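Local coordinates for toxin PAU_02230 (Photorhabdus asymbiotica subsp. asymbiotica ATCC 43949, PDB 6HV6), which is a toxin of an insect- and human-associated bacterium, modelled here as a fragment that combines long helices with a six-stranded antiparallel sheet, at residues Glu198-Pro201 / Glu202-Met206. The protein carries 1 engineered substitution. Sequence-based numbering, arbitrary orientation.
Sequences EALP and ESVLM. Engineered in segment 198-201: Ala-199 (natural residue Cys).
The carbonyl oxygen of Ala-199, an engineered residue (Cys in nature), accepts two hydrogen bonds from one residue: Ser-203 N and Ser-203 OG each lie 2.9 Å from Ala-199 O. The two donors approach from opposite faces of the carbonyl plane, tilted about 30° from it, which lets one oxygen hold both. The hydroxyl reaches back because OG stands beside its own backbone N, anti to the carbonyl carbon (chi1 -66°). Glu-198 occupies the N-cap position of helix 199-211, and its carbonyl starts the backbone ladder: Glu-202 N donates to Glu-198 O at 3.0 Å, with an N-H...O angle of 162°. Pro-201 has no amide hydrogen to give, yet its carbonyl serves the next turn, with Leu-205 N 2.8 Å from Pro-201 O. The Glu-202 side chain runs back toward the helix start, extended beyond CG, until OE2 comes 3.7 Å from Glu-198 CB. Its OE1 lies 3.4 Å from Ala-199 CA but also 3.2 Å from Glu-198 O, two acceptors side by side without a bond. Glu-198 turns its carboxylate away, bent at chi2, and its OE1 is hydrogen-bonded to His-244 ND1, while Glu-202 OE2 makes a weak hydrogen bond with Tyr-191 OH. On another side, Leu-200 CD1 meets Val-204 CG2 at 4.2 Å, a loose apolar touch one turn apart. Leu-200 N also hydrogen-bonds a bound EPE, probably from the crystallisation liquor. The turn is largely buried: Ala-199, Leu-200 and Ser-203 touch strand 289-296, Leu-200 and Pro-201 helix 235-244, and Leu-205 and Met-206 helix 215-224.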
ATOM      1  N   GLU A 198       0.562  -6.440   1.175  1.00 25.36           N
ATOM      2  CA  GLU A 198       1.644  -7.415   1.153  1.00 27.81           C
ATOM      3  C   GLU A 198       2.865  -6.879   1.893  1.00 23.49           C
ATOM      4  O   GLU A 198       3.999  -7.142   1.523  1.00 23.84           O
ATOM      5  CB  GLU A 198       2.001  -7.815  -0.279  1.00 29.06           C
ATOM      6  CG  GLU A 198       0.890  -8.560  -1.006  1.00 27.17           C
ATOM      7  CD  GLU A 198       0.550  -9.892  -0.359  1.00 36.63           C
ATOM      8  OE1 GLU A 198       1.391 -10.400   0.418  1.00 36.86           O
ATOM      9  OE2 GLU A 198      -0.561 -10.419  -0.619  1.00 40.05           O
ATOM     10  N   ALA A 199       2.628  -6.142   2.976  1.00 23.02           N
ATOM     11  CA  ALA A 199       3.710  -5.432   3.648  1.00 24.54           C
ATOM     12  C   ALA A 199       4.731  -6.388   4.264  1.00 24.97           C
ATOM     13  O   ALA A 199       5.923  -6.071   4.298  1.00 21.33           O
ATOM     14  CB  ALA A 199       3.124  -4.500   4.719  1.00 22.30           C
ATOM     15  N   LEU A 200       4.298  -7.551   4.767  1.00 27.42           N
ATOM     16  CA  LEU A 200       5.251  -8.495   5.346  1.00 26.18           C
ATOM     17  C   LEU A 200       6.257  -9.000   4.311  1.00 26.22           C
ATOM     18  O   LEU A 200       7.468  -8.839   4.525  1.00 22.46           O
ATOM     19  CB  LEU A 200       4.505  -9.642   6.044  1.00 32.31           C
ATOM     20  CG  LEU A 200       5.359 -10.837   6.506  1.00 33.34           C
ATOM     21  CD1 LEU A 200       6.426 -10.422   7.518  1.00 30.46           C
ATOM     22  CD2 LEU A 200       4.483 -11.953   7.093  1.00 35.43           C
ATOM     23  N   PRO A 201       5.834  -9.594   3.188  1.00 23.73           N
ATOM     24  CA  PRO A 201       6.843 -10.046   2.217  1.00 26.88           C
ATOM     25  C   PRO A 201       7.583  -8.896   1.564  1.00 27.86           C
ATOM     26  O   PRO A 201       8.756  -9.063   1.214  1.00 22.53           O
ATOM     27  CB  PRO A 201       6.024 -10.846   1.192  1.00 23.14           C
ATOM     28  CG  PRO A 201       4.625 -10.268   1.304  1.00 27.77           C
ATOM     29  CD  PRO A 201       4.470  -9.962   2.773  1.00 23.76           C
ATOM     30  N   GLU A 202       6.931  -7.744   1.364  1.00 22.94           N
ATOM     31  CA  GLU A 202       7.644  -6.590   0.829  1.00 18.73           C
ATOM     32  C   GLU A 202       8.800  -6.206   1.743  1.00 19.41           C
ATOM     33  O   GLU A 202       9.920  -5.977   1.280  1.00 23.86           O
ATOM     34  CB  GLU A 202       6.669  -5.417   0.632  1.00 17.90           C
ATOM     35  CG  GLU A 202       5.760  -5.637  -0.581  1.00 20.64           C
ATOM     36  CD  GLU A 202       4.481  -4.811  -0.551  1.00 28.27           C
ATOM     37  OE1 GLU A 202       4.173  -4.168   0.472  1.00 23.69           O
ATOM     38  OE2 GLU A 202       3.780  -4.805  -1.579  1.00 37.06           O
ATOM     39  N   SER A 203       8.543  -6.151   3.050  1.00 21.08           N
ATOM     40  CA  SER A 203       9.583  -5.777   4.008  1.00 25.15           C
ATOM     41  C   SER A 203      10.725  -6.790   4.016  1.00 26.67           C
ATOM     42  O   SER A 203      11.900  -6.411   3.993  1.00 24.47           O
ATOM     43  CB  SER A 203       8.978  -5.661   5.406  1.00 23.40           C
ATOM     44  OG  SER A 203       8.054  -4.588   5.486  1.00 24.23           O
ATOM     45  N   VAL A 204      10.396  -8.083   4.052  1.00 23.34           N
ATOM     46  CA  VAL A 204      11.422  -9.129   4.053  1.00 24.36           C
ATOM     47  C   VAL A 204      12.238  -9.086   2.771  1.00 25.89           C
ATOM     48  O   VAL A 204      13.472  -9.181   2.804  1.00 23.00           O
ATOM     49  CB  VAL A 204      10.775 -10.513   4.255  1.00 25.46           C
ATOM     50  CG1 VAL A 204      11.794 -11.623   4.009  1.00 31.01           C
ATOM     51  CG2 VAL A 204      10.191 -10.625   5.651  1.00 27.99           C
ATOM     52  N   LEU A 205      11.569  -8.939   1.619  1.00 23.24           N
ATOM     53  CA  LEU A 205      12.284  -8.915   0.344  1.00 24.21           C
ATOM     54  C   LEU A 205      13.161  -7.671   0.222  1.00 28.39           C
ATOM     55  O   LEU A 205      14.292  -7.741  -0.274  1.00 26.87           O
ATOM     56  CB  LEU A 205      11.274  -8.983  -0.816  1.00 24.95           C
ATOM     57  CG  LEU A 205      11.822  -9.217  -2.227  1.00 23.87           C
ATOM     58  CD1 LEU A 205      12.466 -10.592  -2.320  1.00 24.78           C
ATOM     59  CD2 LEU A 205      10.716  -9.054  -3.295  1.00 22.49           C
ATOM     60  N   MET A 206      12.653  -6.520   0.660  1.00 21.83           N
ATOM     61  CA  MET A 206      13.439  -5.289   0.611  1.00 22.74           C
ATOM     62  C   MET A 206      14.623  -5.327   1.580  1.00 26.96           C
ATOM     63  O   MET A 206      15.658  -4.692   1.328  1.00 24.73           O
ATOM     64  CB  MET A 206      12.533  -4.085   0.912  1.00 20.19           C
ATOM     65  CG  MET A 206      13.223  -2.723   0.752  1.00 25.99           C
ATOM     66  SD  MET A 206      13.832  -2.448  -0.911  1.00 25.32           S
ATOM     67  CE  MET A 206      12.290  -2.063  -1.773  1.00 23.57           C
TER